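Side-chain contacts in uncharacterized protein BF1032 (Bacteroides fragilis, PDB 3NRH), which is of unknown function but belongs to the DUF5063 family and folds into a mainly alpha-helical structure with two chains in its assembly: residues 11-14 with 15-19; 37-40 with 41-45; 69-72 with 73-77. All blocks are in the same frame, centred on the assembly; numbering follows the deposited sequence.

Contact 1 of 3, residues 11-14 with 15-19; sequences KNVI and EFVTV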
ATOM      1  N   LYS A  11      12.890  -3.083  16.953  1.00 25.43           N
ATOM      2  CA  LYS A  11      11.450  -2.889  17.100  1.00 26.40           C
ATOM      3  C   LYS A  11      10.728  -3.013  15.758  1.00 21.53           C
ATOM      4  O   LYS A  11       9.603  -3.511  15.688  1.00 15.16           O
ATOM      5  CB  LYS A  11      11.170  -1.512  17.712  1.00 27.82           C
ATOM      6  CG  LYS A  11      11.539  -0.335  16.814  1.00 28.04           C
ATOM      7  CD  LYS A  11      11.445   0.989  17.567  1.00 28.58           C
ATOM      8  CE  LYS A  11      11.481   2.180  16.620  1.00 30.45           C
ATOM      9  NZ  LYS A  11      12.691   2.191  15.758  1.00 41.32           N
ATOM     10  N   ASN A  12      11.379  -2.550  14.696  1.00 22.59           N
ATOM     11  CA  ASN A  12      10.807  -2.604  13.357  1.00 24.08           C
ATOM     12  C   ASN A  12      10.810  -4.035  12.834  1.00 19.34           C
ATOM     13  O   ASN A  12       9.932  -4.431  12.062  1.00 16.68           O
ATOM     14  CB  ASN A  12      11.602  -1.696  12.416  1.00 17.38           C
ATOM     15  CG  ASN A  12      11.435  -0.224  12.747  1.00 27.77           C
ATOM     16  OD1 ASN A  12      12.379   0.558  12.650  1.00 31.96           O
ATOM     17  ND2 ASN A  12      10.224   0.162  13.128  1.00 20.14           N
ATOM     18  N   VAL A  13      11.800  -4.813  13.254  1.00 16.34           N
ATOM     19  CA  VAL A  13      11.876  -6.202  12.825  1.00 12.26           C
ATOM     20  C   VAL A  13      10.704  -6.981  13.422  1.00 16.08           C
ATOM     21  O   VAL A  13      10.033  -7.746  12.726  1.00 13.19           O
ATOM     22  CB  VAL A  13      13.207  -6.847  13.259  1.00 18.06           C
ATOM     23  CG1 VAL A  13      13.176  -8.341  12.985  1.00 16.90           C
ATOM     24  CG2 VAL A  13      14.357  -6.203  12.502  1.00 14.36           C
ATOM     25  N   ILE A  14      10.452  -6.774  14.711  1.00 14.11           N
ATOM     26  CA  ILE A  14       9.354  -7.451  15.402  1.00 15.96           C
ATOM     27  C   ILE A  14       8.001  -7.188  14.740  1.00 15.64           C
ATOM     28  O   ILE A  14       7.224  -8.114  14.508  1.00 12.22           O
ATOM     29  CB  ILE A  14       9.274  -7.001  16.881  1.00 21.81           C
ATOM     30  CG1 ILE A  14      10.605  -7.294  17.575  1.00 28.67           C
ATOM     31  CG2 ILE A  14       8.117  -7.707  17.591  1.00 17.59           C
ATOM     32  CD1 ILE A  14      11.034  -8.741  17.490  1.00 31.84           C
ATOM     33  N   GLU A  15       7.714  -5.926  14.442  1.00 14.35           N
ATOM     34  CA  GLU A  15       6.448  -5.590  13.809  1.00 14.63           C
ATOM     35  C   GLU A  15       6.353  -6.201  12.413  1.00 11.59           C
ATOM     36  O   GLU A  15       5.269  -6.574  11.974  1.00 13.62           O
ATOM     37  CB  GLU A  15       6.263  -4.075  13.736  1.00 18.84           C
ATOM     38  CG  GLU A  15       6.220  -3.414  15.103  1.00 31.50           C
ATOM     39  CD  GLU A  15       5.604  -2.033  15.062  1.00 41.77           C
ATOM     40  OE1 GLU A  15       5.985  -1.233  14.179  1.00 37.04           O
ATOM     41  OE2 GLU A  15       4.740  -1.747  15.919  1.00 47.25           O
ATOM     42  N   PHE A  16       7.484  -6.304  11.720  1.00 10.73           N
ATOM     43  CA  PHE A  16       7.488  -6.908  10.389  1.00 12.30           C
ATOM     44  C   PHE A  16       7.151  -8.396  10.524  1.00 10.21           C
ATOM     45  O   PHE A  16       6.342  -8.932   9.764  1.00  9.82           O
ATOM     46  CB  PHE A  16       8.857  -6.750   9.722  1.00 11.92           C
ATOM     47  CG  PHE A  16       8.946  -7.395   8.364  1.00  8.44           C
ATOM     48  CD1 PHE A  16       8.157  -6.939   7.309  1.00 11.22           C
ATOM     49  CD2 PHE A  16       9.797  -8.471   8.146  1.00  9.84           C
ATOM     50  CE1 PHE A  16       8.217  -7.555   6.053  1.00 15.14           C
ATOM     51  CE2 PHE A  16       9.866  -9.092   6.897  1.00 17.11           C
ATOM     52  CZ  PHE A  16       9.074  -8.632   5.850  1.00 17.24           C
ATOM     53  N   VAL A  17       7.768  -9.059  11.496  1.00 11.76           N
ATOM     54  CA  VAL A  17       7.511 -10.479  11.715  1.00 11.32           C
ATOM     55  C   VAL A  17       6.020 -10.711  11.949  1.00 10.16           C
ATOM     56  O   VAL A  17       5.437 -11.640  11.389  1.00 11.38           O
ATOM     57  CB  VAL A  17       8.330 -11.026  12.914  1.00  8.45           C
ATOM     58  CG1 VAL A  17       7.854 -12.424  13.288  1.00 12.88           C
ATOM     59  CG2 VAL A  17       9.819 -11.075  12.546  1.00  9.58           C
ATOM     60  N   THR A  18       5.402  -9.854  12.758  1.00  8.94           N
ATOM     61  CA  THR A  18       3.978  -9.978  13.050  1.00  7.99           C
ATOM     62  C   THR A  18       3.094  -9.901  11.801  1.00 10.34           C
ATOM     63  O   THR A  18       2.232 -10.757  11.594  1.00 10.13           O
ATOM     64  CB  THR A  18       3.534  -8.907  14.057  1.00 10.12           C
ATOM     65  OG1 THR A  18       4.279  -9.075  15.268  1.00 12.97           O
ATOM     66  CG2 THR A  18       2.042  -9.035  14.363  1.00 15.24           C
ATOM     67  N   VAL A  19       3.296  -8.894  10.958  1.00 11.17           N
ATOM     68  CA  VAL A  19       2.466  -8.793   9.759  1.00  8.70           C
ATOM     69  C   VAL A  19       2.822  -9.888   8.754  1.00  8.96           C
ATOM     70  O   VAL A  19       1.953 -10.382   8.038  1.00  8.88           O
ATOM     71  CB  VAL A  19       2.589  -7.402   9.083  1.00 14.44           C
ATOM     72  CG1 VAL A  19       4.019  -7.148   8.656  1.00 21.03           C
ATOM     73  CG2 VAL A  19       1.630  -7.317   7.890  1.00 12.58           C
TER
HETATM   74  O   HOH W   1       7.839  -0.772  11.969  1.00 20.33           O
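V13 and V17 meet one helical turn apart on the inner side of helix 11-28. The methyl CG1 of V13 comes within 4.4 Å of CG2 of V17, a light touch between apolar groups. V17 CG2 is anti to its own carbonyl carbon (chi1 169° for CG1), which turns it back to 3.3 Å from V13 O. The same carbonyl takes a 2.9 Å bond from V17 N. V13 and F16 are buried against neighbouring helices. V13 and V17 both rest on F130 of helix 112-131, while the ring of F16 lies against L49 and A53 of helix 35-54.

The solvent side is looser. N12 and E15 do not touch through their side chains; one water spans them. It donates to E15 OE1 at 2.9 Å and accepts a weak bond from N12 ND2. E15 OE1 also forms a salt bridge with K52, so this carboxylate ties the helix to its neighbour. The backbone bond from E15 N to K11 O is weak at 3.3 Å, whereas T18 N reaches I14 O at 3.1 Å. A mostly apolar inner side and a largely polar, exposed one are typical of an amphipathic helix at the edge of a helical bundle.

Contact 2 of 3, residues 37-40 with 41-45; sequences TFVD and TTLKI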
ATOM      1  N   THR A  37     -14.334 -11.551   0.971  1.00 18.78           N
ATOM      2  CA  THR A  37     -13.557 -11.481   2.202  1.00 18.96           C
ATOM      3  C   THR A  37     -12.064 -11.536   1.892  1.00 15.56           C
ATOM      4  O   THR A  37     -11.265 -10.824   2.503  1.00 14.87           O
ATOM      5  CB  THR A  37     -13.922 -12.639   3.146  1.00 20.68           C
ATOM      6  OG1 THR A  37     -15.330 -12.609   3.406  1.00 28.89           O
ATOM      7  CG2 THR A  37     -13.173 -12.505   4.464  1.00 28.92           C
ATOM      8  N   PHE A  38     -11.694 -12.385   0.937  1.00 14.38           N
ATOM      9  CA  PHE A  38     -10.300 -12.528   0.540  1.00 17.75           C
ATOM     10  C   PHE A  38      -9.753 -11.212  -0.008  1.00 20.74           C
ATOM     11  O   PHE A  38      -8.695 -10.739   0.412  1.00 13.48           O
ATOM     12  CB  PHE A  38     -10.154 -13.605  -0.538  1.00 13.48           C
ATOM     13  CG  PHE A  38      -8.746 -13.777  -1.019  1.00 15.79           C
ATOM     14  CD1 PHE A  38      -7.807 -14.439  -0.236  1.00 18.32           C
ATOM     15  CD2 PHE A  38      -8.342 -13.237  -2.234  1.00 21.38           C
ATOM     16  CE1 PHE A  38      -6.484 -14.559  -0.655  1.00 17.50           C
ATOM     17  CE2 PHE A  38      -7.021 -13.350  -2.663  1.00 19.00           C
ATOM     18  CZ  PHE A  38      -6.091 -14.012  -1.871  1.00 14.69           C
ATOM     19  N   VAL A  39     -10.479 -10.628  -0.956  1.00 11.64           N
ATOM     20  CA  VAL A  39     -10.053  -9.381  -1.568  1.00 14.67           C
ATOM     21  C   VAL A  39      -9.974  -8.230  -0.569  1.00 14.51           C
ATOM     22  O   VAL A  39      -8.972  -7.516  -0.522  1.00 10.18           O
ATOM     23  CB  VAL A  39     -10.996  -8.992  -2.730  1.00 16.68           C
ATOM     24  CG1 VAL A  39     -10.658  -7.592  -3.241  1.00 14.62           C
ATOM     25  CG2 VAL A  39     -10.853 -10.005  -3.859  1.00 15.25           C
ATOM     26  N   ASP A  40     -11.023  -8.051   0.229  1.00 16.35           N
ATOM     27  CA  ASP A  40     -11.047  -6.970   1.214  1.00 18.22           C
ATOM     28  C   ASP A  40      -9.891  -7.039   2.207  1.00 19.04           C
ATOM     29  O   ASP A  40      -9.273  -6.018   2.523  1.00 13.21           O
ATOM     30  CB  ASP A  40     -12.359  -6.978   2.009  1.00 18.95           C
ATOM     31  CG  ASP A  40     -13.556  -6.594   1.169  1.00 29.75           C
ATOM     32  OD1 ASP A  40     -13.371  -5.850   0.184  1.00 32.83           O
ATOM     33  OD2 ASP A  40     -14.682  -7.020   1.503  1.00 31.98           O
ATOM     34  N   THR A  41      -9.605  -8.239   2.703  1.00 12.54           N
ATOM     35  CA  THR A  41      -8.539  -8.412   3.684  1.00 14.50           C
ATOM     36  C   THR A  41      -7.136  -8.264   3.111  1.00 14.11           C
ATOM     37  O   THR A  41      -6.256  -7.685   3.755  1.00 13.34           O
ATOM     38  CB  THR A  41      -8.633  -9.779   4.368  1.00 16.06           C
ATOM     39  OG1 THR A  41      -9.935  -9.929   4.943  1.00 21.28           O
ATOM     40  CG2 THR A  41      -7.580  -9.892   5.465  1.00 20.61           C
ATOM     41  N   THR A  42      -6.928  -8.781   1.904  1.00 13.84           N
ATOM     42  CA  THR A  42      -5.620  -8.692   1.274  1.00 14.03           C
ATOM     43  C   THR A  42      -5.258  -7.233   1.013  1.00 16.68           C
ATOM     44  O   THR A  42      -4.086  -6.856   1.085  1.00 14.64           O
ATOM     45  CB  THR A  42      -5.579  -9.479  -0.049  1.00 16.73           C
ATOM     46  OG1 THR A  42      -5.973 -10.839   0.190  1.00 21.72           O
ATOM     47  CG2 THR A  42      -4.164  -9.475  -0.622  1.00 20.27           C
ATOM     48  N   LEU A  43      -6.261  -6.408   0.724  1.00 13.12           N
ATOM     49  CA  LEU A  43      -6.015  -4.992   0.466  1.00 12.86           C
ATOM     50  C   LEU A  43      -5.651  -4.236   1.742  1.00 10.81           C
ATOM     51  O   LEU A  43      -5.221  -3.086   1.687  1.00 19.72           O
ATOM     52  CB  LEU A  43      -7.230  -4.351  -0.209  1.00 11.79           C
ATOM     53  CG  LEU A  43      -7.373  -4.753  -1.681  1.00 10.69           C
ATOM     54  CD1 LEU A  43      -8.711  -4.286  -2.245  1.00 17.29           C
ATOM     55  CD2 LEU A  43      -6.210  -4.163  -2.465  1.00 15.55           C
ATOM     56  N   LYS A  44      -5.830  -4.885   2.891  1.00 13.94           N
ATOM     57  CA  LYS A  44      -5.464  -4.279   4.168  1.00 12.28           C
ATOM     58  C   LYS A  44      -4.105  -4.829   4.608  1.00 15.05           C
ATOM     59  O   LYS A  44      -3.247  -4.082   5.097  1.00 17.40           O
ATOM     60  CB  LYS A  44      -6.521  -4.575   5.237  1.00 17.33           C
ATOM     61  CG  LYS A  44      -7.859  -3.900   4.966  1.00 22.07           C
ATOM     62  CD  LYS A  44      -8.923  -4.305   5.968  1.00 26.11           C
ATOM     63  CE  LYS A  44     -10.285  -3.773   5.531  1.00 29.55           C
ATOM     64  NZ  LYS A  44     -11.381  -4.177   6.449  1.00 32.41           N
ATOM     65  N   ILE A  45      -3.899  -6.129   4.421  1.00 10.51           N
ATOM     66  CA  ILE A  45      -2.633  -6.743   4.815  1.00  9.16           C
ATOM     67  C   ILE A  45      -1.453  -6.295   3.945  1.00 11.47           C
ATOM     68  O   ILE A  45      -0.386  -5.980   4.463  1.00 11.90           O
ATOM     69  CB  ILE A  45      -2.711  -8.292   4.769  1.00 11.52           C
ATOM     70  CG1 ILE A  45      -3.759  -8.795   5.764  1.00 13.69           C
ATOM     71  CG2 ILE A  45      -1.352  -8.892   5.113  1.00 14.07           C
ATOM     72  CD1 ILE A  45      -3.986 -10.289   5.706  1.00 20.03           C
TER
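D40, T41 and T42 are central to this turn of helix 35-54, and the two threonines reach back to carbonyls four residues earlier. T41 OG1 bonds to T37 O at 2.9 Å, and T41 N bonds to the same oxygen from the opposite face of the carbonyl plane. T42 repeats the pattern on F38 O. Its OG1 sits 2.7 Å from that oxygen, above the carbonyl plane, and its N comes from the other face. Each hydroxyl lies anti to its own carbonyl carbon (chi1 -55° in both), which sends it back along the helix.

T42 OG1 also stands over the centre of the F38 ring, 3.7 Å above its plane. That ring meets F26 of helix 11-28. D40 touches the following turn mainly through its backbone. Its O lies 3.5 Å from K44 CG, and its carboxylate forms a salt bridge with K168 through OD1. V39 CG1 and L43 CD1 lie side by side at 4.0 Å, and L43 packs on Y50 of the second subunit.

With their protons given to the main chain, both threonine hydroxyls are satisfied within the helix. The bond to F38 O gives the buried T42 hydroxyl a partner within its own helix, consistent with its place among F26 and L164.

Contact 3 of 3, residues 69-72 with 73-77; sequences TYVT and EEIYE
An N-cap opens helix 73-87, and T72 forms it. T72 OG1 accepts a bond from I75 N at 3.2 Å, with a nearly straight N-H...O angle of 166°. The hydroxyl is placed for this by chi1 of 63°, which sets it between the backbone N and the carbonyl carbon. It supplies an acceptor to an amide of the first turn. T72 O takes the next bond, from Y76 N at 3.0 Å, and so begins the regular helical pattern.

I75 folds back over the cap. Its CG1 lies 3.3 Å from T72 OG1, and the two side chains pass at a slant. Its other branch, CG2, reaches the residues before the helix. It touches Y70 CE2 at 4.1 Å, the two side chains crossing at about a right angle, and V71 CG1 at 4.2 Å. V71 CG1 also meets Y76 CB at 4.0 Å. These apolar contacts join the incoming chain to the first turn.

Helix 112-131 holds both ends of this unit. D125 OD1 accepts from the backbone N of Y70 and of V71, K124 makes a cation-pi contact with the Y70 ring, and Y76 OH bonds to D118. T72 is thus an N-cap, with V71 and Y76 touching at the two positions of a hydrophobic staple, typical of a helix N-terminus.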
ATOM      1  N   THR A  69      15.128 -23.670   4.349  1.00 23.50           N
ATOM      2  CA  THR A  69      14.100 -23.185   3.442  1.00 23.21           C
ATOM      3  C   THR A  69      12.814 -23.936   3.766  1.00 24.10           C
ATOM      4  O   THR A  69      12.854 -25.066   4.247  1.00 25.21           O
ATOM      5  CB  THR A  69      14.489 -23.443   1.967  1.00 32.02           C
ATOM      6  OG1 THR A  69      15.660 -22.684   1.644  1.00 35.97           O
ATOM      7  CG2 THR A  69      13.363 -23.031   1.033  1.00 34.95           C
ATOM      8  N   TYR A  70      11.674 -23.303   3.526  1.00 14.88           N
ATOM      9  CA  TYR A  70      10.402 -23.948   3.802  1.00 16.23           C
ATOM     10  C   TYR A  70       9.642 -24.281   2.528  1.00 14.97           C
ATOM     11  O   TYR A  70       9.217 -25.418   2.325  1.00 17.91           O
ATOM     12  CB  TYR A  70       9.506 -23.052   4.669  1.00 12.99           C
ATOM     13  CG  TYR A  70       8.136 -23.656   4.913  1.00 14.68           C
ATOM     14  CD1 TYR A  70       7.890 -24.464   6.024  1.00 16.40           C
ATOM     15  CD2 TYR A  70       7.095 -23.452   4.009  1.00 10.94           C
ATOM     16  CE1 TYR A  70       6.638 -25.052   6.226  1.00 15.95           C
ATOM     17  CE2 TYR A  70       5.844 -24.036   4.200  1.00 14.14           C
ATOM     18  CZ  TYR A  70       5.620 -24.830   5.309  1.00 14.69           C
ATOM     19  OH  TYR A  70       4.366 -25.379   5.509  1.00 13.95           O
ATOM     20  N   VAL A  71       9.469 -23.274   1.676  1.00 13.71           N
ATOM     21  CA  VAL A  71       8.705 -23.435   0.447  1.00 16.43           C
ATOM     22  C   VAL A  71       9.296 -24.377  -0.596  1.00 17.22           C
ATOM     23  O   VAL A  71      10.382 -24.147  -1.125  1.00 24.05           O
ATOM     24  CB  VAL A  71       8.433 -22.062  -0.208  1.00 17.30           C
ATOM     25  CG1 VAL A  71       7.596 -22.237  -1.467  1.00 14.15           C
ATOM     26  CG2 VAL A  71       7.709 -21.156   0.779  1.00 18.12           C
ATOM     27  N   THR A  72       8.551 -25.438  -0.883  1.00 17.44           N
ATOM     28  CA  THR A  72       8.934 -26.429  -1.876  1.00 20.55           C
ATOM     29  C   THR A  72       8.041 -26.192  -3.092  1.00 23.39           C
ATOM     30  O   THR A  72       7.104 -25.395  -3.030  1.00 18.61           O
ATOM     31  CB  THR A  72       8.688 -27.860  -1.360  1.00 24.77           C
ATOM     32  OG1 THR A  72       7.285 -28.048  -1.120  1.00 21.66           O
ATOM     33  CG2 THR A  72       9.456 -28.096  -0.068  1.00 22.22           C
ATOM     34  N   GLU A  73       8.324 -26.873  -4.196  1.00 20.65           N
ATOM     35  CA  GLU A  73       7.510 -26.706  -5.396  1.00 23.16           C
ATOM     36  C   GLU A  73       6.053 -27.076  -5.114  1.00 16.29           C
ATOM     37  O   GLU A  73       5.130 -26.422  -5.601  1.00 18.85           O
ATOM     38  CB  GLU A  73       8.052 -27.580  -6.532  1.00 23.81           C
ATOM     39  CG  GLU A  73       7.323 -27.405  -7.857  1.00 33.34           C
ATOM     40  CD  GLU A  73       7.323 -25.966  -8.341  1.00 46.18           C
ATOM     41  OE1 GLU A  73       8.410 -25.358  -8.407  1.00 58.94           O
ATOM     42  OE2 GLU A  73       6.235 -25.444  -8.662  1.00 52.60           O
ATOM     43  N   GLU A  74       5.850 -28.124  -4.324  1.00 13.71           N
ATOM     44  CA  GLU A  74       4.504 -28.586  -3.991  1.00 20.35           C
ATOM     45  C   GLU A  74       3.743 -27.549  -3.163  1.00 18.05           C
ATOM     46  O   GLU A  74       2.567 -27.275  -3.418  1.00 17.47           O
ATOM     47  CB  GLU A  74       4.578 -29.909  -3.226  1.00 20.54           C
ATOM     48  CG  GLU A  74       3.230 -30.563  -2.959  1.00 33.15           C
ATOM     49  CD  GLU A  74       2.477 -30.905  -4.235  1.00 44.30           C
ATOM     50  OE1 GLU A  74       3.129 -31.280  -5.233  1.00 51.03           O
ATOM     51  OE2 GLU A  74       1.230 -30.813  -4.237  1.00 42.36           O
ATOM     52  N   ILE A  75       4.418 -26.989  -2.163  1.00 18.97           N
ATOM     53  CA  ILE A  75       3.821 -25.970  -1.307  1.00 15.99           C
ATOM     54  C   ILE A  75       3.410 -24.787  -2.182  1.00 12.98           C
ATOM     55  O   ILE A  75       2.293 -24.281  -2.075  1.00 12.16           O
ATOM     56  CB  ILE A  75       4.837 -25.473  -0.242  1.00 13.24           C
ATOM     57  CG1 ILE A  75       5.058 -26.553   0.822  1.00 15.06           C
ATOM     58  CG2 ILE A  75       4.350 -24.174   0.400  1.00 12.87           C
ATOM     59  CD1 ILE A  75       3.806 -26.894   1.612  1.00 20.60           C
ATOM     60  N   TYR A  76       4.325 -24.361  -3.049  1.00 14.27           N
ATOM     61  CA  TYR A  76       4.089 -23.226  -3.939  1.00 14.03           C
ATOM     62  C   TYR A  76       2.932 -23.467  -4.904  1.00 15.51           C
ATOM     63  O   TYR A  76       2.049 -22.622  -5.050  1.00 14.20           O
ATOM     64  CB  TYR A  76       5.356 -22.911  -4.745  1.00 18.46           C
ATOM     65  CG  TYR A  76       5.188 -21.776  -5.742  1.00 19.85           C
ATOM     66  CD1 TYR A  76       5.415 -20.452  -5.370  1.00 17.40           C
ATOM     67  CD2 TYR A  76       4.776 -22.032  -7.051  1.00 22.19           C
ATOM     68  CE1 TYR A  76       5.236 -19.407  -6.277  1.00 20.15           C
ATOM     69  CE2 TYR A  76       4.592 -20.997  -7.966  1.00 18.65           C
ATOM     70  CZ  TYR A  76       4.824 -19.688  -7.572  1.00 19.94           C
ATOM     71  OH  TYR A  76       4.650 -18.664  -8.468  1.00 22.20           O
ATOM     72  N   GLU A  77       2.940 -24.618  -5.568  1.00 18.87           N
ATOM     73  CA  GLU A  77       1.892 -24.945  -6.529  1.00 16.69           C
ATOM     74  C   GLU A  77       0.508 -25.092  -5.919  1.00 15.56           C
ATOM     75  O   GLU A  77      -0.483 -24.614  -6.478  1.00 15.26           O
ATOM     76  CB  GLU A  77       2.257 -26.221  -7.292  1.00 19.80           C
ATOM     77  CG  GLU A  77       3.304 -26.000  -8.361  1.00 26.42           C
ATOM     78  CD  GLU A  77       2.826 -25.044  -9.438  1.00 36.33           C
ATOM     79  OE1 GLU A  77       1.805 -25.345 -10.093  1.00 44.69           O
ATOM     80  OE2 GLU A  77       3.468 -23.992  -9.630  1.00 34.85           O
TER

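Contacts 1 and 2 lie within the consecutive helices 11-28 and 35-54. Contact 3 lies where a loop enters helix 73-87. The first two are partly buried and meet through packing of V19 CG2 near I45 O, although their centres are 20 Å apart. Contact 3 is a surface contact and touches neither; its nearest atoms are about 14 Å from contact 1 and about 12 Å from contact 2. Threonine chemistry separates the last two: hydroxyls inside a helix donate to carbonyls, while the one at a helix start accepts from an amide. At the polar side of contact 1 a water spans two side chains, and E15 also pairs with K52. Of the three, contact 2 alone reaches the second subunit.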